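Local coordinates for protein siroheme decarboxylase (Hydrogenobacter thermophilus, PDB 4CH7) that catalyses the decarboxylation of siroheme to 12,18-didecarboxysiroheme, releasing two molecules of carbon dioxide, a step in heme d1 biosynthesis, at residues 236-241 with 271-276; 67-72 with 132-137; 286-291 with 303-308; 137-142 with 261-266. One frame throughout, in Å; residues are numbered along the deposited sequence.

Contact 1 of 4, residues 236-241 with 271-276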
# COMPACT_ATOMS: atom_id res chain seq x y z
N MSE A 236 5.31 -3.07 -14.53
CA MSE A 236 3.99 -3.61 -14.24
C MSE A 236 3.55 -4.38 -15.47
O MSE A 236 3.28 -3.79 -16.51
CB MSE A 236 3.00 -2.48 -13.93
CG MSE A 236 1.54 -2.87 -14.08
SE MSE A 236 0.36 -1.37 -13.70
CE MSE A 236 0.91 -1.04 -11.87
N SER A 237 3.53 -5.71 -15.36
CA SER A 237 3.03 -6.53 -16.46
C SER A 237 1.52 -6.67 -16.29
O SER A 237 1.03 -6.99 -15.20
CB SER A 237 3.69 -7.90 -16.46
OG SER A 237 3.28 -8.67 -15.35
N VAL A 238 0.78 -6.39 -17.36
CA VAL A 238 -0.68 -6.52 -17.31
C VAL A 238 -1.14 -7.61 -18.27
O VAL A 238 -0.64 -7.71 -19.39
CB VAL A 238 -1.38 -5.17 -17.59
CG1 VAL A 238 -1.04 -4.17 -16.50
CG2 VAL A 238 -0.99 -4.63 -18.96
N TRP A 239 -2.08 -8.43 -17.83
CA TRP A 239 -2.49 -9.60 -18.59
C TRP A 239 -4.01 -9.71 -18.71
O TRP A 239 -4.74 -9.40 -17.77
CB TRP A 239 -1.94 -10.87 -17.93
CG TRP A 239 -0.46 -10.81 -17.69
CD1 TRP A 239 0.18 -10.17 -16.67
CD2 TRP A 239 0.56 -11.43 -18.47
NE1 TRP A 239 1.54 -10.34 -16.78
CE2 TRP A 239 1.80 -11.12 -17.88
CE3 TRP A 239 0.56 -12.23 -19.62
CZ2 TRP A 239 3.02 -11.57 -18.40
CZ3 TRP A 239 1.76 -12.67 -20.14
CH2 TRP A 239 2.97 -12.34 -19.53
N GLU A 240 -4.47 -10.15 -19.88
CA GLU A 240 -5.87 -10.51 -20.03
C GLU A 240 -6.01 -12.02 -19.87
O GLU A 240 -5.53 -12.79 -20.71
CB GLU A 240 -6.41 -10.07 -21.39
CG GLU A 240 -7.88 -10.39 -21.60
CD GLU A 240 -8.41 -9.86 -22.91
OE1 GLU A 240 -7.90 -8.82 -23.39
OE2 GLU A 240 -9.34 -10.48 -23.47
N VAL A 241 -6.65 -12.43 -18.78
CA VAL A 241 -6.75 -13.84 -18.44
C VAL A 241 -8.21 -14.20 -18.17
O VAL A 241 -8.91 -13.45 -17.48
CB VAL A 241 -5.92 -14.17 -17.18
CG1 VAL A 241 -5.94 -15.66 -16.89
CG2 VAL A 241 -4.49 -13.69 -17.35
N PHE A 271 -9.87 -0.77 -20.26
CA PHE A 271 -8.65 -1.51 -19.94
C PHE A 271 -8.96 -2.99 -19.77
O PHE A 271 -9.45 -3.41 -18.72
CB PHE A 271 -8.01 -0.94 -18.67
CG PHE A 271 -6.52 -1.12 -18.60
CD1 PHE A 271 -5.68 -0.37 -19.40
CD2 PHE A 271 -5.96 -2.03 -17.72
CE1 PHE A 271 -4.31 -0.52 -19.33
CE2 PHE A 271 -4.59 -2.20 -17.64
CZ PHE A 271 -3.76 -1.44 -18.45
N ARG A 272 -8.67 -3.78 -20.80
CA ARG A 272 -9.07 -5.19 -20.84
C ARG A 272 -8.19 -6.14 -20.02
O ARG A 272 -8.47 -7.34 -19.95
CB ARG A 272 -9.16 -5.69 -22.29
CG ARG A 272 -10.59 -5.84 -22.79
CD ARG A 272 -10.95 -4.79 -23.83
NE ARG A 272 -10.45 -5.13 -25.15
CZ ARG A 272 -10.82 -4.51 -26.27
NH1 ARG A 272 -11.70 -3.52 -26.22
NH2 ARG A 272 -10.32 -4.88 -27.44
N TYR A 273 -7.15 -5.61 -19.38
CA TYR A 273 -6.27 -6.44 -18.57
C TYR A 273 -6.81 -6.61 -17.15
O TYR A 273 -7.08 -5.62 -16.46
CB TYR A 273 -4.86 -5.85 -18.55
CG TYR A 273 -4.32 -5.51 -19.93
CD1 TYR A 273 -3.81 -6.50 -20.76
CD2 TYR A 273 -4.32 -4.20 -20.39
CE1 TYR A 273 -3.33 -6.19 -22.01
CE2 TYR A 273 -3.83 -3.89 -21.64
CZ TYR A 273 -3.34 -4.88 -22.45
OH TYR A 273 -2.85 -4.57 -23.70
N ASN A 274 -6.95 -7.86 -16.72
CA ASN A 274 -7.50 -8.16 -15.40
C ASN A 274 -6.47 -8.73 -14.43
O ASN A 274 -6.74 -8.85 -13.23
CB ASN A 274 -8.70 -9.11 -15.52
CG ASN A 274 -8.37 -10.39 -16.27
OD1 ASN A 274 -7.46 -10.42 -17.10
ND2 ASN A 274 -9.11 -11.45 -15.99
N LEU A 275 -5.29 -9.09 -14.94
CA LEU A 275 -4.22 -9.58 -14.08
C LEU A 275 -2.99 -8.69 -14.14
O LEU A 275 -2.42 -8.46 -15.21
CB LEU A 275 -3.85 -11.03 -14.42
CG LEU A 275 -2.75 -11.65 -13.55
CD1 LEU A 275 -3.09 -11.53 -12.08
CD2 LEU A 275 -2.52 -13.10 -13.92
N PHE A 276 -2.59 -8.17 -12.98
CA PHE A 276 -1.40 -7.33 -12.87
C PHE A 276 -0.31 -8.11 -12.14
O PHE A 276 -0.57 -8.76 -11.13
CB PHE A 276 -1.71 -6.04 -12.09
CG PHE A 276 -2.59 -5.06 -12.83
CD1 PHE A 276 -3.48 -5.48 -13.81
CD2 PHE A 276 -2.51 -3.70 -12.54
CE1 PHE A 276 -4.29 -4.57 -14.48
CE2 PHE A 276 -3.31 -2.79 -13.21
CZ PHE A 276 -4.20 -3.22 -14.18
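V238 spreads its two methyls over two aromatic rings of residues 271-276. V238 CG1 sits above the middle of the F276 ring, 3.8 Å from its centroid. V238 CG2 makes a second CH-pi contact over a face of Y273, offset toward the rim. CG1 lies anti to the carbonyl carbon (chi1 -64°), which leaves CG2 turned to Y273. The selenium of selenomethionine M236 adds an oblique Met-aromatic contact to F276, 3.9 Å from F276 CD2. The M236 side chain is about 8 Å from that of H93, the inferred active-site residue.

Strands 233-239 and 275-281 are antiparallel neighbours in the barrel sheet of the AsnC-like domain. W239 N donates to L275 O, and W239 O accepts from both N274 N and L275 N. Two residues thus face one, a classic beta bulge. L275 packs CB on CB with W239.

Beyond the bulge, N274 OD1 receives V241 N on a lone pair at 2.7 Å, and N274 ND2 gives to V241 O, close to the amide plane. Were N274 an alanine, the N-H and C=O of V241 would probably lose both partners. The chemistry is therefore split: aromatic faces hold V238, and two amide bonds satisfy buried V241.

Contact 2 of 4, residues 67-72 with 132-137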
# COMPACT_ATOMS: atom_id res chain seq x y z
N ALA A 67 -7.57 3.36 -5.54
CA ALA A 67 -7.55 2.85 -6.91
C ALA A 67 -6.23 3.15 -7.59
O ALA A 67 -5.47 4.01 -7.15
CB ALA A 67 -8.70 3.45 -7.71
N LEU A 68 -5.97 2.43 -8.67
CA LEU A 68 -4.81 2.71 -9.50
C LEU A 68 -5.24 3.65 -10.62
O LEU A 68 -6.11 3.32 -11.42
CB LEU A 68 -4.24 1.41 -10.09
CG LEU A 68 -2.90 1.50 -10.83
CD1 LEU A 68 -1.85 2.14 -9.94
CD2 LEU A 68 -2.46 0.13 -11.28
N ILE A 69 -4.64 4.83 -10.65
CA ILE A 69 -5.01 5.84 -11.63
C ILE A 69 -3.95 5.96 -12.72
O ILE A 69 -2.75 5.91 -12.43
CB ILE A 69 -5.24 7.21 -10.96
CG1 ILE A 69 -6.16 7.07 -9.75
CG2 ILE A 69 -5.81 8.21 -11.96
CD1 ILE A 69 -7.52 6.47 -10.08
N ALA A 70 -4.39 6.11 -13.97
CA ALA A 70 -3.48 6.28 -15.09
C ALA A 70 -3.85 7.53 -15.88
O ALA A 70 -5.00 7.69 -16.27
CB ALA A 70 -3.52 5.06 -15.99
N PHE A 71 -2.87 8.40 -16.11
CA PHE A 71 -3.10 9.62 -16.90
C PHE A 71 -2.43 9.53 -18.26
O PHE A 71 -1.31 9.02 -18.38
CB PHE A 71 -2.57 10.85 -16.16
CG PHE A 71 -3.50 11.39 -15.11
CD1 PHE A 71 -4.66 10.71 -14.75
CD2 PHE A 71 -3.22 12.60 -14.48
CE1 PHE A 71 -5.51 11.21 -13.79
CE2 PHE A 71 -4.07 13.11 -13.51
CZ PHE A 71 -5.22 12.42 -13.16
N LYS A 72 -3.11 10.01 -19.30
CA LYS A 72 -2.46 10.19 -20.59
C LYS A 72 -1.95 11.62 -20.70
O LYS A 72 -2.71 12.55 -20.99
CB LYS A 72 -3.39 9.86 -21.76
CG LYS A 72 -2.79 10.16 -23.12
CD LYS A 72 -3.05 9.04 -24.12
CE LYS A 72 -4.53 8.78 -24.30
NZ LYS A 72 -4.79 7.76 -25.35
N TYR A 132 -8.07 9.31 -18.91
CA TYR A 132 -7.52 8.69 -17.71
C TYR A 132 -8.23 7.38 -17.36
O TYR A 132 -9.33 7.11 -17.84
CB TYR A 132 -7.54 9.65 -16.52
CG TYR A 132 -8.91 10.15 -16.12
CD1 TYR A 132 -9.69 9.45 -15.21
CD2 TYR A 132 -9.41 11.34 -16.63
CE1 TYR A 132 -10.93 9.92 -14.83
CE2 TYR A 132 -10.65 11.81 -16.26
CZ TYR A 132 -11.41 11.09 -15.36
OH TYR A 132 -12.65 11.56 -14.99
N LEU A 133 -7.57 6.58 -16.53
CA LEU A 133 -8.12 5.30 -16.11
C LEU A 133 -8.30 5.26 -14.60
O LEU A 133 -7.48 5.80 -13.85
CB LEU A 133 -7.21 4.15 -16.55
CG LEU A 133 -6.96 4.02 -18.05
CD1 LEU A 133 -5.99 2.89 -18.33
CD2 LEU A 133 -8.26 3.80 -18.79
N VAL A 134 -9.38 4.64 -14.16
CA VAL A 134 -9.63 4.45 -12.74
C VAL A 134 -9.80 2.95 -12.47
O VAL A 134 -10.89 2.40 -12.66
CB VAL A 134 -10.86 5.24 -12.26
CG1 VAL A 134 -11.18 4.92 -10.81
CG2 VAL A 134 -10.61 6.74 -12.42
N LEU A 135 -8.72 2.31 -12.05
CA LEU A 135 -8.69 0.86 -11.88
C LEU A 135 -8.58 0.47 -10.41
O LEU A 135 -7.66 0.88 -9.72
CB LEU A 135 -7.52 0.26 -12.66
CG LEU A 135 -7.34 0.76 -14.10
CD1 LEU A 135 -6.13 0.12 -14.75
CD2 LEU A 135 -8.59 0.49 -14.92
N ARG A 136 -9.54 -0.34 -9.95
CA ARG A 136 -9.48 -0.85 -8.59
C ARG A 136 -8.97 -2.29 -8.58
O ARG A 136 -9.64 -3.20 -9.06
CB ARG A 136 -10.85 -0.76 -7.91
CG ARG A 136 -11.20 0.66 -7.48
CD ARG A 136 -12.57 0.74 -6.84
NE ARG A 136 -12.86 2.10 -6.39
CZ ARG A 136 -13.31 3.06 -7.18
NH1 ARG A 136 -13.51 2.82 -8.47
NH2 ARG A 136 -13.55 4.27 -6.70
N VAL A 137 -7.78 -2.47 -8.03
CA VAL A 137 -7.13 -3.77 -8.00
C VAL A 137 -7.18 -4.38 -6.60
O VAL A 137 -7.31 -3.67 -5.61
CB VAL A 137 -5.67 -3.69 -8.48
CG1 VAL A 137 -5.61 -3.16 -9.90
CG2 VAL A 137 -4.86 -2.79 -7.55
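L68 and L135 pair at the apolar centre, CB to CB at 4.3 Å. Next to them, A70 meets L133 on the same face of the sheet, CB to CB at 3.8 Å. L68 also reaches F276 and W104, and L133 and L135 both touch F271, so this face looks into the protein interior. On the other face I69 and V134 run alongside each other. I69 CG1 is anti to the carbonyl carbon (chi1 -49°). From there I69 CD1 comes to 3.9 Å from V134 CG2. F71 runs beside Y132, with F71 CD1 against Y132 CB at 3.5 Å. Helix 116-126 covers this face, since Y132 touches V120 and A124, and V134 touches L116.

The segments 67-71 and 132-135 run antiparallel, 170° apart, in the eight-stranded barrel formed by the two AsnC-like ligand-binding domains. The backbone is joined by two reciprocal pairs of hydrogen bonds. L68 N gives to L135 O and L135 N to L68 O. A70 N gives to L133 O at 3.1 Å, and L133 N returns one to A70 O.

At the polar edge, R136 lays its CG on A67 CB, 3.8 Å away. Its chain is extended from CG to NE. Its guanidinium leaves the pair and makes salt bridges to D65 and E117.

Contact 3 of 4, residues 286-291 with 303-308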
# COMPACT_ATOMS: atom_id res chain seq x y z
N GLU A 286 15.41 -8.70 -20.21
CA GLU A 286 15.32 -9.83 -19.29
C GLU A 286 13.87 -10.05 -18.83
O GLU A 286 13.39 -11.18 -18.78
CB GLU A 286 16.23 -9.61 -18.09
CG GLU A 286 16.17 -10.71 -17.05
CD GLU A 286 17.03 -10.41 -15.84
OE1 GLU A 286 18.08 -9.75 -15.99
OE2 GLU A 286 16.64 -10.84 -14.73
N ILE A 287 13.20 -8.95 -18.50
CA ILE A 287 11.79 -8.99 -18.13
C ILE A 287 10.94 -9.45 -19.31
O ILE A 287 10.03 -10.27 -19.16
CB ILE A 287 11.30 -7.62 -17.62
CG1 ILE A 287 11.85 -7.32 -16.22
CG2 ILE A 287 9.78 -7.56 -17.59
CD1 ILE A 287 11.54 -5.93 -15.71
N LYS A 288 11.25 -8.93 -20.50
CA LYS A 288 10.57 -9.31 -21.73
C LYS A 288 10.61 -10.82 -21.95
O LYS A 288 9.60 -11.42 -22.32
CB LYS A 288 11.18 -8.59 -22.94
CG LYS A 288 10.73 -7.15 -23.12
CD LYS A 288 11.27 -6.57 -24.43
CE LYS A 288 10.82 -5.13 -24.64
NZ LYS A 288 11.40 -4.53 -25.87
N LEU A 289 11.78 -11.41 -21.73
CA LEU A 289 11.96 -12.85 -21.82
C LEU A 289 11.01 -13.59 -20.88
O LEU A 289 10.29 -14.51 -21.29
CB LEU A 289 13.41 -13.23 -21.51
CG LEU A 289 14.36 -13.42 -22.69
CD1 LEU A 289 14.23 -12.29 -23.70
CD2 LEU A 289 15.80 -13.54 -22.21
N LEU A 290 11.01 -13.18 -19.61
CA LEU A 290 10.16 -13.77 -18.59
C LEU A 290 8.68 -13.68 -18.96
O LEU A 290 7.92 -14.63 -18.78
CB LEU A 290 10.41 -13.09 -17.24
CG LEU A 290 9.44 -13.39 -16.09
CD1 LEU A 290 9.39 -14.87 -15.79
CD2 LEU A 290 9.82 -12.60 -14.84
N ALA A 291 8.27 -12.53 -19.49
CA ALA A 291 6.90 -12.32 -19.92
C ALA A 291 6.55 -13.21 -21.11
O ALA A 291 5.47 -13.81 -21.15
CB ALA A 291 6.67 -10.86 -20.26
N TYR A 303 -1.22 -9.14 -23.56
CA TYR A 303 -0.52 -8.57 -22.42
C TYR A 303 0.30 -7.36 -22.83
O TYR A 303 0.47 -7.08 -24.01
CB TYR A 303 0.37 -9.61 -21.75
CG TYR A 303 1.68 -9.89 -22.46
CD1 TYR A 303 1.74 -10.79 -23.51
CD2 TYR A 303 2.85 -9.26 -22.06
CE1 TYR A 303 2.93 -11.05 -24.16
CE2 TYR A 303 4.05 -9.51 -22.70
CZ TYR A 303 4.08 -10.41 -23.75
OH TYR A 303 5.28 -10.66 -24.39
N ALA A 304 0.81 -6.64 -21.83
CA ALA A 304 1.64 -5.47 -22.07
C ALA A 304 2.62 -5.27 -20.93
O ALA A 304 2.31 -5.56 -19.77
CB ALA A 304 0.78 -4.23 -22.24
N LEU A 305 3.82 -4.79 -21.25
CA LEU A 305 4.82 -4.51 -20.24
C LEU A 305 4.96 -3.00 -20.03
O LEU A 305 5.48 -2.29 -20.89
CB LEU A 305 6.17 -5.12 -20.63
CG LEU A 305 6.20 -6.65 -20.70
CD1 LEU A 305 7.60 -7.16 -21.05
CD2 LEU A 305 5.73 -7.25 -19.39
N LEU A 306 4.48 -2.53 -18.89
CA LEU A 306 4.55 -1.11 -18.57
C LEU A 306 5.75 -0.84 -17.66
O LEU A 306 5.63 -0.87 -16.44
CB LEU A 306 3.25 -0.63 -17.91
CG LEU A 306 2.00 -0.49 -18.80
CD1 LEU A 306 1.40 -1.84 -19.16
CD2 LEU A 306 0.96 0.39 -18.13
N PHE A 307 6.90 -0.59 -18.28
CA PHE A 307 8.14 -0.38 -17.54
C PHE A 307 8.14 0.93 -16.77
O PHE A 307 7.74 1.97 -17.29
CB PHE A 307 9.34 -0.42 -18.50
CG PHE A 307 9.59 -1.77 -19.10
CD1 PHE A 307 10.42 -2.68 -18.45
CD2 PHE A 307 9.02 -2.13 -20.31
CE1 PHE A 307 10.66 -3.93 -19.00
CE2 PHE A 307 9.25 -3.38 -20.87
CZ PHE A 307 10.08 -4.28 -20.21
N SER A 308 8.61 0.87 -15.53
CA SER A 308 8.79 2.07 -14.71
C SER A 308 10.07 2.78 -15.13
O SER A 308 11.17 2.27 -14.91
CB SER A 308 8.84 1.70 -13.23
OG SER A 308 9.45 2.72 -12.46
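L305 meets the helix with both of its methyls. L305 CD1 lies 3.7 Å from K288 CA and also touches K288 CG. L305 CD2 rests on A291 CB at 3.8 Å. The L305 CG is anti to the carbonyl carbon (chi1 -65°), and the branch it carries straddles the helix surface between K288 and A291. On one flank of L305, F307 meets I287. The two come from opposite sides and overlap along their flanks, with I287 CD1 3.9 Å from F307 CE1. K288 lies across F307, with K288 CG at the edge of the ring, 4.1 Å from F307 CZ. On the other flank, A291 CB approaches Y303 CE2 at 3.8 Å, obliquely to the ring.

Residues I287, K288 and A291 share one side of helix 284-297. They meet Y303, L305 and F307, every second residue of the strand. The axes of 286-291 and 303-308 approach to 10.0 Å and run 157° apart. This is a helix laid on the outer face of the ferredoxin-like half of the barrel.

The contacting strand is held in turn by strand 233-239. Y303 stacks its ring on W239, and F307 touches A235. L306 and A304 bond through their backbones to M236 and V238. Between the two segments the contact is entirely apolar, carried by methyls, ring carbons and the aliphatic part of K288. It therefore depends on fit of shape rather than on directional bonds.

Contact 4 of 4, residues 137-142 with 261-266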
# COMPACT_ATOMS: atom_id res chain seq x y z
N VAL A 137 -7.78 -2.47 -8.03
CA VAL A 137 -7.13 -3.77 -8.00
C VAL A 137 -7.18 -4.38 -6.60
O VAL A 137 -7.31 -3.67 -5.61
CB VAL A 137 -5.67 -3.69 -8.48
CG1 VAL A 137 -5.61 -3.16 -9.90
CG2 VAL A 137 -4.86 -2.79 -7.55
N VAL A 138 -7.08 -5.71 -6.55
CA VAL A 138 -7.02 -6.43 -5.28
C VAL A 138 -5.74 -7.26 -5.28
O VAL A 138 -5.45 -7.95 -6.26
CB VAL A 138 -8.21 -7.37 -5.11
CG1 VAL A 138 -8.35 -7.79 -3.65
CG2 VAL A 138 -9.49 -6.71 -5.59
N ARG A 139 -4.97 -7.18 -4.20
CA ARG A 139 -3.72 -7.93 -4.11
C ARG A 139 -3.99 -9.43 -4.13
O ARG A 139 -4.88 -9.91 -3.42
CB ARG A 139 -2.96 -7.56 -2.84
CG ARG A 139 -1.46 -7.35 -3.04
CD ARG A 139 -0.64 -8.50 -2.49
NE ARG A 139 0.58 -8.01 -1.86
CZ ARG A 139 0.74 -7.89 -0.54
NH1 ARG A 139 -0.23 -8.25 0.28
NH2 ARG A 139 1.88 -7.42 -0.05
N LEU A 140 -3.23 -10.16 -4.94
CA LEU A 140 -3.32 -11.62 -4.92
C LEU A 140 -2.32 -12.18 -3.91
O LEU A 140 -1.19 -12.50 -4.26
CB LEU A 140 -3.08 -12.22 -6.31
CG LEU A 140 -4.20 -12.08 -7.33
CD1 LEU A 140 -3.92 -12.92 -8.57
CD2 LEU A 140 -5.52 -12.49 -6.71
N PHE A 141 -2.76 -12.28 -2.66
CA PHE A 141 -1.95 -12.88 -1.61
C PHE A 141 -2.20 -14.39 -1.60
O PHE A 141 -2.77 -14.93 -0.66
CB PHE A 141 -2.28 -12.28 -0.25
N LYS A 142 -1.77 -15.04 -2.68
CA LYS A 142 -1.94 -16.48 -2.84
C LYS A 142 -1.08 -17.00 -3.99
O LYS A 142 -0.99 -16.36 -5.04
CB LYS A 142 -3.40 -16.82 -3.08
N HIS A 261 4.64 -8.61 -6.41
CA HIS A 261 3.20 -8.52 -6.14
C HIS A 261 2.34 -8.80 -7.36
O HIS A 261 2.67 -8.41 -8.48
CB HIS A 261 2.85 -7.14 -5.57
CG HIS A 261 3.57 -6.81 -4.31
ND1 HIS A 261 3.29 -7.43 -3.11
CD2 HIS A 261 4.57 -5.93 -4.05
CE1 HIS A 261 4.08 -6.94 -2.17
NE2 HIS A 261 4.87 -6.03 -2.72
N CYS A 262 1.23 -9.50 -7.13
CA CYS A 262 0.23 -9.72 -8.17
C CYS A 262 -1.10 -9.12 -7.72
O CYS A 262 -1.46 -9.20 -6.54
CB CYS A 262 0.08 -11.20 -8.48
SG CYS A 262 1.54 -11.95 -9.22
N TYR A 263 -1.81 -8.52 -8.66
CA TYR A 263 -3.11 -7.92 -8.37
C TYR A 263 -4.11 -8.39 -9.42
O TYR A 263 -3.72 -8.79 -10.51
CB TYR A 263 -3.01 -6.40 -8.41
CG TYR A 263 -1.93 -5.82 -7.54
CD1 TYR A 263 -0.63 -5.68 -8.02
CD2 TYR A 263 -2.19 -5.41 -6.24
CE1 TYR A 263 0.37 -5.15 -7.23
CE2 TYR A 263 -1.20 -4.87 -5.44
CZ TYR A 263 0.08 -4.75 -5.94
OH TYR A 263 1.07 -4.22 -5.15
N GLN A 264 -5.39 -8.32 -9.07
CA GLN A 264 -6.43 -8.62 -10.05
C GLN A 264 -7.53 -7.57 -9.99
O GLN A 264 -7.75 -6.92 -8.97
CB GLN A 264 -7.00 -10.02 -9.84
CG GLN A 264 -7.74 -10.21 -8.52
CD GLN A 264 -8.57 -11.47 -8.52
OE1 GLN A 264 -9.04 -11.91 -9.56
NE2 GLN A 264 -8.76 -12.06 -7.34
N ARG A 265 -8.22 -7.42 -11.11
CA ARG A 265 -9.36 -6.52 -11.20
C ARG A 265 -10.32 -7.12 -12.20
O ARG A 265 -10.05 -8.17 -12.79
CB ARG A 265 -8.91 -5.14 -11.67
CG ARG A 265 -8.21 -5.14 -13.02
CD ARG A 265 -7.93 -3.72 -13.52
NE ARG A 265 -9.15 -3.02 -13.92
CZ ARG A 265 -9.57 -2.92 -15.18
NH1 ARG A 265 -8.88 -3.47 -16.17
NH2 ARG A 265 -10.68 -2.26 -15.46
N THR A 266 -11.45 -6.45 -12.41
CA THR A 266 -12.36 -6.86 -13.46
C THR A 266 -11.80 -6.38 -14.79
O THR A 266 -10.89 -5.55 -14.83
CB THR A 266 -13.74 -6.25 -13.25
OG1 THR A 266 -14.66 -6.89 -14.15
CG2 THR A 266 -13.73 -4.76 -13.52
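V137 opens the contact against Y263, CB to CB at 3.8 Å. Its CG2 comes obliquely to the Y263 ring. V138 then forms the antiparallel hydrogen-bonded pair with Q264. V138 N gives to Q264 O, and Q264 N gives back to V138 O, both at 2.8 Å.

R139 lies on the Y263 side of the sheet. R139 CG approaches Y263 CE2 at 3.5 Å. A kinked chain then brings the R139 guanidinium to H261, their planes 26° apart. R139 NE donates to H261 ND1 at 3.0 Å, and ND1 lies near the guanidinium plane. The donor is tilted 34° out of the imidazole plane. With an alanine in place of Y263, V137 CG2 and R139 CG would both probably lose their ring partner, and the aliphatic part of R139 would be freer to turn.

L140 N gives a short, nearly straight bond to C262 O, 2.6 Å with an angle of 171° at the hydrogen. The L140 side chain packs CB on CB with C262. L140 also lies across Q264, with L140 CD2 3.3 Å from Q264 NE2.

The Y263 side chain is about 7 Å from that of H93, the inferred active-site residue. Strand 132-139 here joins strand 259-264, so the contact links the two AsnC-like domains within one barrel sheet. On its other edge, strand 259-264 is bonded to strand 275-281 through Y263 with F276 and H261 with M278.

Overall arrangement
Contacts 1 and 2 are buried, contact 3 is partly buried, and contact 4 lies at the surface. All four reach the same barrel sheet. Contacts 2 and 4 share strand 132-139 and V137, while contact 3 adds a helix to the strand beside 233-239. Contacts 1 and 2 meet in the interior through apolar side chains, among them M236 against L68. Contact 4 joins contact 1 through backbone and R265 bonds. Contacts 1, 2 and 4 combine strand bonding with side-chain packing. Contact 1 adds aromatic faces and the side-chain amide of N274, contact 4 an arginine-histidine bond. Contact 3 relies on apolar packing alone.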